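Local coordinates for protein discoidin-2 (Dictyostelium discoideum, PDB 2VM9) that binds galactose and N-acetylgalactosamine as a trimeric, calcium-containing lectin, and may take part in spore coat formation, at residues A[74-85]-A[114-125]. Residues are numbered along the deposited sequence; the frame is centred on the assembly and turned at random.
Sequences VAISTQGRGDHD and NKDRNSIVTINF. With PO4 (phosphate ion), chain G.
Strands 74-79 and 121-125 run antiparallel, their axes 163° apart; Ile-76 pairs with Ile-123 and Thr-78 with Val-121 through reciprocal N-H to O bonds. On one face Ile-76 CG2 lies 3.5 Å from Phe-125 CZ and touches Ile-123 CB, and both isoleucines pack against Tyr-91 of strand 87-96. On the other, Ser-77 OG and Thr-122 OG1 are hydrogen-bonded at 2.6 Å. The Asn-114 amide grips Thr-78 twice: OD1 accepts from Thr-78 OG1 at 2.7 Å, while ND2 reaches Thr-78 O from above its carbonyl plane. Gln-79 CG stands opposite its backbone N (chi1 -171°), and the extended chain carries NE2 to Asn-118 O (2.9 Å, 172° at the hydrogen); OE1 accepts from Asn-36 N. Beyond the strands, Arg-117 NE forms a salt bridge with Asp-85 OD1 at 2.8 Å, NH1 bonds Gly-82 O, and His-84 N lies over one guanidinium face. Arg-81 clasps Asp-83 side-on through NE and NH2, and its NH1 and NH2 share O2 of a phosphate ion, probably from crystallisation. This pairing belongs to the F5/8 type C beta-sandwich; the 80-85 loop carries a predicted Arg-Gly-Asp cell attachment motif, the Asp-83 side chain about 6 Å from that of Asn-39, a calcium ligand.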
ATOM      1  N   VAL A  74     -11.350 -11.141   9.923  1.00  8.83           N
ATOM      2  CA  VAL A  74     -12.087 -12.403  10.093  1.00  8.61           C
ATOM      3  C   VAL A  74     -12.494 -12.684  11.542  1.00  8.52           C
ATOM      4  O   VAL A  74     -13.414 -13.471  11.797  1.00  7.96           O
ATOM      5  CB  VAL A  74     -11.298 -13.631   9.510  1.00  8.47           C
ATOM      6  CG1 VAL A  74     -11.063 -13.441   8.028  1.00 11.63           C
ATOM      7  CG2 VAL A  74      -9.961 -13.878  10.268  1.00 10.30           C
ATOM      8  N   ALA A  75     -11.799 -12.068  12.503  1.00  6.93           N
ATOM      9  CA  ALA A  75     -12.196 -12.253  13.901  1.00  6.30           C
ATOM     10  C   ALA A  75     -11.619 -11.167  14.769  1.00  7.12           C
ATOM     11  O   ALA A  75     -10.664 -10.463  14.369  1.00  6.62           O
ATOM     12  CB  ALA A  75     -11.738 -13.635  14.432  1.00  5.66           C
ATOM     13  N   ILE A  76     -12.237 -11.021  15.941  1.00  6.35           N
ATOM     14  CA  ILE A  76     -11.663 -10.203  17.016  1.00  6.69           C
ATOM     15  C   ILE A  76     -11.657 -11.062  18.275  1.00  6.24           C
ATOM     16  O   ILE A  76     -12.593 -11.849  18.504  1.00  7.14           O
ATOM     17  CB  ILE A  76     -12.498  -8.919  17.242  1.00  7.38           C
ATOM     18  CG1 ILE A  76     -11.876  -8.038  18.341  1.00  6.27           C
ATOM     19  CG2 ILE A  76     -13.986  -9.262  17.579  1.00  7.46           C
ATOM     20  CD1 ILE A  76     -12.581  -6.706  18.464  1.00  9.04           C
ATOM     21  N   SER A  77     -10.622 -10.909  19.102  1.00  5.24           N
ATOM     22  CA  SER A  77     -10.582 -11.565  20.390  1.00  5.18           C
ATOM     23  C   SER A  77     -10.388 -10.489  21.450  1.00  5.44           C
ATOM     24  O   SER A  77      -9.578  -9.592  21.248  1.00  4.89           O
ATOM     25  CB  SER A  77      -9.411 -12.520  20.478  1.00  6.30           C
ATOM     26  OG  SER A  77      -9.683 -13.647  19.656  1.00  7.40           O
ATOM     27  N   THR A  78     -11.125 -10.585  22.547  1.00  4.67           N
ATOM     28  CA  THR A  78     -10.923  -9.679  23.693  1.00  4.93           C
ATOM     29  C   THR A  78     -10.688 -10.477  24.971  1.00  4.88           C
ATOM     30  O   THR A  78     -11.079 -11.640  25.099  1.00  5.70           O
ATOM     31  CB  THR A  78     -12.104  -8.680  23.906  1.00  6.02           C
ATOM     32  OG1 THR A  78     -13.268  -9.390  24.349  1.00  6.32           O
ATOM     33  CG2 THR A  78     -12.421  -7.915  22.589  1.00  6.95           C
ATOM     34  N   GLN A  79     -10.077  -9.797  25.929  1.00  4.69           N
ATOM     35  CA  GLN A  79      -9.673 -10.377  27.171  1.00  5.30           C
ATOM     36  C   GLN A  79      -9.753  -9.239  28.183  1.00  4.53           C
ATOM     37  O   GLN A  79      -9.687  -8.048  27.838  1.00  4.67           O
ATOM     38  CB  GLN A  79      -8.246 -10.870  26.955  1.00  6.01           C
ATOM     39  CG  GLN A  79      -7.623 -11.692  27.990  1.00  8.95           C
ATOM     40  CD  GLN A  79      -6.238 -12.124  27.509  1.00  9.33           C
ATOM     41  OE1 GLN A  79      -5.537 -11.346  26.845  1.00  8.40           O
ATOM     42  NE2 GLN A  79      -5.836 -13.346  27.838  1.00 10.08           N
ATOM     43  N   GLY A  80      -9.898  -9.593  29.447  1.00  5.13           N
ATOM     44  CA  GLY A  80      -9.842  -8.578  30.471  1.00  3.92           C
ATOM     45  C   GLY A  80      -8.397  -8.195  30.808  1.00  4.61           C
ATOM     46  O   GLY A  80      -7.427  -8.502  30.077  1.00  5.06           O
ATOM     47  N   ARG A  81      -8.284  -7.498  31.918  1.00  3.95           N
ATOM     48  CA  ARG A  81      -6.993  -7.005  32.403  1.00  4.01           C
ATOM     49  C   ARG A  81      -6.247  -8.089  33.159  1.00  5.14           C
ATOM     50  O   ARG A  81      -6.824  -8.752  34.036  1.00  5.28           O
ATOM     51  CB  ARG A  81      -7.226  -5.784  33.309  1.00  4.22           C
ATOM     52  CG  ARG A  81      -5.965  -5.266  33.961  1.00  3.73           C
ATOM     53  CD  ARG A  81      -6.181  -3.894  34.625  1.00  3.67           C
ATOM     54  NE  ARG A  81      -4.956  -3.537  35.322  1.00  3.41           N
ATOM     55  CZ  ARG A  81      -4.758  -2.418  36.000  1.00  5.38           C
ATOM     56  NH1 ARG A  81      -5.724  -1.494  36.065  1.00  6.18           N
ATOM     57  NH2 ARG A  81      -3.576  -2.220  36.600  1.00  3.91           N
ATOM     58  N   GLY A  82      -4.955  -8.256  32.870  1.00  5.09           N
ATOM     59  CA  GLY A  82      -4.207  -9.367  33.500  1.00  5.73           C
ATOM     60  C   GLY A  82      -3.945  -9.251  35.001  1.00  6.71           C
ATOM     61  O   GLY A  82      -3.936 -10.272  35.704  1.00  7.00           O
ATOM     62  N   ASP A  83      -3.774  -8.030  35.510  1.00  6.92           N
ATOM     63  CA  ASP A  83      -3.234  -7.802  36.850  1.00  6.55           C
ATOM     64  C   ASP A  83      -4.238  -7.232  37.874  1.00  7.31           C
ATOM     65  O   ASP A  83      -3.879  -7.009  39.042  1.00  8.11           O
ATOM     66  CB  ASP A  83      -2.002  -6.889  36.774  1.00  7.14           C
ATOM     67  CG  ASP A  83      -2.307  -5.526  36.174  1.00  6.66           C
ATOM     68  OD1 ASP A  83      -2.900  -5.458  35.072  1.00  6.11           O
ATOM     69  OD2 ASP A  83      -1.951  -4.531  36.811  1.00  6.27           O
ATOM     70  N   HIS A  84      -5.474  -6.986  37.444  1.00  7.41           N
ATOM     71  CA  HIS A  84      -6.551  -6.525  38.364  1.00  7.76           C
ATOM     72  C   HIS A  84      -7.903  -6.962  37.818  1.00  6.87           C
ATOM     73  O   HIS A  84      -8.008  -7.268  36.644  1.00  5.83           O
ATOM     74  CB  HIS A  84      -6.524  -5.019  38.583  1.00  8.72           C
ATOM     75  CG  HIS A  84      -5.454  -4.600  39.529  1.00 12.63           C
ATOM     76  ND1 HIS A  84      -5.396  -5.073  40.828  1.00 18.19           N
ATOM     77  CD2 HIS A  84      -4.356  -3.825  39.359  1.00 16.71           C
ATOM     78  CE1 HIS A  84      -4.325  -4.571  41.425  1.00 21.06           C
ATOM     79  NE2 HIS A  84      -3.673  -3.821  40.552  1.00 18.50           N
ATOM     80  N   ASP A  85      -8.918  -6.982  38.679  1.00  6.33           N
ATOM     81  CA  ASP A  85     -10.233  -7.508  38.313  1.00  6.31           C
ATOM     82  C   ASP A  85     -11.041  -6.467  37.542  1.00  5.89           C
ATOM     83  O   ASP A  85     -12.012  -5.906  38.058  1.00  4.59           O
ATOM     84  CB  ASP A  85     -11.000  -7.925  39.578  1.00  7.59           C
ATOM     85  CG  ASP A  85     -10.419  -9.160  40.239  1.00 10.14           C
ATOM     86  OD1 ASP A  85      -9.610  -9.895  39.627  1.00  8.73           O
ATOM     87  OD2 ASP A  85     -10.835  -9.431  41.368  1.00 10.55           O
ATOM     88  N   ASN A 114     -16.264 -10.204  27.960  1.00  5.13           N
ATOM     89  CA  ASN A 114     -15.534 -10.937  28.988  1.00  5.01           C
ATOM     90  C   ASN A 114     -16.211 -11.002  30.355  1.00  5.44           C
ATOM     91  O   ASN A 114     -17.103 -10.198  30.654  1.00  5.84           O
ATOM     92  CB  ASN A 114     -14.121 -10.381  29.095  1.00  4.65           C
ATOM     93  CG  ASN A 114     -13.384 -10.495  27.791  1.00  6.06           C
ATOM     94  OD1 ASN A 114     -13.287  -9.523  27.029  1.00  5.30           O
ATOM     95  ND2 ASN A 114     -12.917 -11.722  27.477  1.00  4.04           N
ATOM     96  N   LYS A 115     -15.798 -11.981  31.161  1.00  5.14           N
ATOM     97  CA  LYS A 115     -16.353 -12.162  32.499  1.00  5.64           C
ATOM     98  C   LYS A 115     -15.253 -12.460  33.523  1.00  5.20           C
ATOM     99  O   LYS A 115     -15.522 -12.857  34.666  1.00  4.76           O
ATOM    100  CB  LYS A 115     -17.404 -13.283  32.477  1.00  6.24           C
ATOM    101  CG  LYS A 115     -18.676 -12.922  31.738  1.00  7.54           C
ATOM    102  CD  LYS A 115     -19.700 -14.028  31.887  1.00 11.98           C
ATOM    103  CE  LYS A 115     -20.930 -13.691  31.059  1.00 15.23           C
ATOM    104  NZ  LYS A 115     -21.660 -14.970  30.686  1.00 23.04           N
ATOM    105  N   ASP A 116     -13.997 -12.266  33.125  1.00  4.60           N
ATOM    106  CA  ASP A 116     -12.859 -12.500  34.041  1.00  5.70           C
ATOM    107  C   ASP A 116     -11.616 -11.833  33.450  1.00  5.16           C
ATOM    108  O   ASP A 116     -11.719 -11.150  32.429  1.00  5.34           O
ATOM    109  CB  ASP A 116     -12.637 -14.024  34.256  1.00  5.71           C
ATOM    110  CG  ASP A 116     -12.214 -14.782  32.968  1.00  6.92           C
ATOM    111  OD1 ASP A 116     -11.907 -14.155  31.929  1.00  5.62           O
ATOM    112  OD2 ASP A 116     -12.150 -16.037  33.016  1.00  9.39           O
ATOM    113  N   ARG A 117     -10.458 -12.043  34.086  1.00  5.98           N
ATOM    114  CA  ARG A 117      -9.232 -11.365  33.650  1.00  5.50           C
ATOM    115  C   ARG A 117      -8.656 -11.915  32.358  1.00  6.59           C
ATOM    116  O   ARG A 117      -8.182 -11.137  31.522  1.00  5.47           O
ATOM    117  CB  ARG A 117      -8.164 -11.478  34.721  1.00  5.56           C
ATOM    118  CG  ARG A 117      -8.429 -10.643  35.978  1.00  5.74           C
ATOM    119  CD  ARG A 117      -7.124 -10.548  36.740  1.00  7.14           C
ATOM    120  NE  ARG A 117      -7.287 -10.101  38.130  1.00  7.96           N
ATOM    121  CZ  ARG A 117      -6.266 -10.039  38.985  1.00  7.22           C
ATOM    122  NH1 ARG A 117      -5.033 -10.380  38.593  1.00  8.60           N
ATOM    123  NH2 ARG A 117      -6.468  -9.667  40.245  1.00  9.72           N
ATOM    124  N   ASN A 118      -8.642 -13.252  32.222  1.00  6.37           N
ATOM    125  CA  ASN A 118      -7.749 -13.889  31.235  1.00  7.33           C
ATOM    126  C   ASN A 118      -8.387 -14.706  30.146  1.00  7.28           C
ATOM    127  O   ASN A 118      -7.701 -15.084  29.183  1.00  7.03           O
ATOM    128  CB  ASN A 118      -6.692 -14.760  31.954  1.00  7.16           C
ATOM    129  CG  ASN A 118      -5.767 -13.939  32.791  1.00  8.57           C
ATOM    130  OD1 ASN A 118      -5.246 -12.927  32.348  1.00 10.65           O
ATOM    131  ND2 ASN A 118      -5.549 -14.366  34.017  1.00 11.15           N
ATOM    132  N   SER A 119      -9.668 -15.056  30.290  1.00  6.51           N
ATOM    133  CA  SER A 119     -10.255 -15.944  29.292  1.00  6.32           C
ATOM    134  C   SER A 119     -10.549 -15.134  28.038  1.00  6.89           C
ATOM    135  O   SER A 119     -11.009 -13.996  28.099  1.00  7.01           O
ATOM    136  CB  SER A 119     -11.541 -16.611  29.784  1.00  5.68           C
ATOM    137  OG  SER A 119     -11.299 -17.340  30.983  1.00  7.33           O
ATOM    138  N   ILE A 120     -10.223 -15.724  26.904  1.00  6.73           N
ATOM    139  CA  ILE A 120     -10.369 -15.042  25.627  1.00  7.69           C
ATOM    140  C   ILE A 120     -11.765 -15.263  25.068  1.00  8.01           C
ATOM    141  O   ILE A 120     -12.280 -16.394  25.056  1.00  9.14           O
ATOM    142  CB  ILE A 120      -9.281 -15.523  24.655  1.00  7.51           C
ATOM    143  CG1 ILE A 120      -7.906 -15.118  25.231  1.00  8.89           C
ATOM    144  CG2 ILE A 120      -9.549 -14.953  23.210  1.00  7.46           C
ATOM    145  CD1 ILE A 120      -6.704 -15.765  24.522  1.00 10.46           C
ATOM    146  N   VAL A 121     -12.384 -14.191  24.597  1.00  7.08           N
ATOM    147  CA  VAL A 121     -13.674 -14.295  23.900  1.00  7.35           C
ATOM    148  C   VAL A 121     -13.480 -13.837  22.468  1.00  7.28           C
ATOM    149  O   VAL A 121     -13.020 -12.732  22.228  1.00  6.75           O
ATOM    150  CB  VAL A 121     -14.791 -13.469  24.598  1.00  6.48           C
ATOM    151  CG1 VAL A 121     -16.120 -13.481  23.733  1.00  7.39           C
ATOM    152  CG2 VAL A 121     -15.007 -14.006  26.023  1.00  7.04           C
ATOM    153  N   THR A 122     -13.823 -14.713  21.523  1.00  8.12           N
ATOM    154  CA  THR A 122     -13.560 -14.457  20.099  1.00  8.39           C
ATOM    155  C   THR A 122     -14.865 -14.457  19.336  1.00 10.05           C
ATOM    156  O   THR A 122     -15.733 -15.344  19.539  1.00 10.50           O
ATOM    157  CB  THR A 122     -12.611 -15.531  19.514  1.00  7.38           C
ATOM    158  OG1 THR A 122     -11.398 -15.556  20.280  1.00  9.12           O
ATOM    159  CG2 THR A 122     -12.309 -15.242  18.020  1.00  9.37           C
ATOM    160  N   ILE A 123     -15.014 -13.440  18.503  1.00  9.74           N
ATOM    161  CA  ILE A 123     -16.125 -13.270  17.602  1.00 11.74           C
ATOM    162  C   ILE A 123     -15.582 -13.398  16.190  1.00 11.49           C
ATOM    163  O   ILE A 123     -14.583 -12.762  15.838  1.00 10.51           O
ATOM    164  CB  ILE A 123     -16.732 -11.878  17.776  1.00 11.90           C
ATOM    165  CG1 ILE A 123     -17.052 -11.638  19.265  1.00 15.08           C
ATOM    166  CG2 ILE A 123     -17.923 -11.641  16.833  1.00 12.64           C
ATOM    167  CD1 ILE A 123     -17.930 -12.667  19.879  1.00 15.52           C
ATOM    168  N   ASN A 124     -16.251 -14.227  15.391  1.00 12.00           N
ATOM    169  CA  ASN A 124     -15.857 -14.445  14.019  1.00 12.08           C
ATOM    170  C   ASN A 124     -16.768 -13.682  13.096  1.00 12.42           C
ATOM    171  O   ASN A 124     -17.988 -13.647  13.311  1.00 12.77           O
ATOM    172  CB  ASN A 124     -15.956 -15.937  13.703  1.00 12.71           C
ATOM    173  CG  ASN A 124     -15.031 -16.730  14.524  1.00 15.22           C
ATOM    174  OD1 ASN A 124     -13.845 -16.848  14.205  1.00 19.85           O
ATOM    175  ND2 ASN A 124     -15.537 -17.264  15.630  1.00 17.35           N
ATOM    176  N   PHE A 125     -16.187 -13.066  12.075  1.00 11.99           N
ATOM    177  CA  PHE A 125     -16.970 -12.273  11.127  1.00 12.96           C
ATOM    178  C   PHE A 125     -17.165 -13.072   9.854  1.00 13.64           C
ATOM    179  O   PHE A 125     -16.199 -13.377   9.145  1.00 13.52           O
ATOM    180  CB  PHE A 125     -16.286 -10.937  10.812  1.00 12.58           C
ATOM    181  CG  PHE A 125     -15.879 -10.164  12.026  1.00 11.83           C
ATOM    182  CD1 PHE A 125     -16.826  -9.806  12.986  1.00 12.82           C
ATOM    183  CD2 PHE A 125     -14.542  -9.784  12.208  1.00 11.57           C
ATOM    184  CE1 PHE A 125     -16.442  -9.083  14.125  1.00 14.65           C
ATOM    185  CE2 PHE A 125     -14.148  -9.055  13.340  1.00 13.05           C
ATOM    186  CZ  PHE A 125     -15.098  -8.706  14.296  1.00 13.91           C
TER
HETATM  187  P   PO4 G 507      -3.480   0.619  38.830  0.60 11.32           P
HETATM  188  O1  PO4 G 507      -4.599   0.702  39.854  0.60 17.08           O
HETATM  189  O2  PO4 G 507      -4.012   0.389  37.528  0.60  6.91           O
HETATM  190  O3  PO4 G 507      -2.568  -0.514  39.254  0.60 18.20           O
HETATM  191  O4  PO4 G 507      -2.655   1.880  38.921  0.60 18.75           O
HETATM  192  O   HOH W   1     -13.094 -16.165  11.464  0.50  9.75           O
HETATM  193  O   HOH W   2     -14.111 -15.483  10.124  0.50 12.37           O
HETATM  194  O   HOH W   3     -14.742 -10.501  22.284  1.00  7.04           O
HETATM  195  O   HOH W   4     -12.374  -7.135  28.390  1.00  6.40           O
HETATM  196  O   HOH W   5     -10.937 -12.090  29.927  1.00  6.03           O
HETATM  197  O   HOH W   6      -3.731 -12.894  35.683  1.00 14.68           O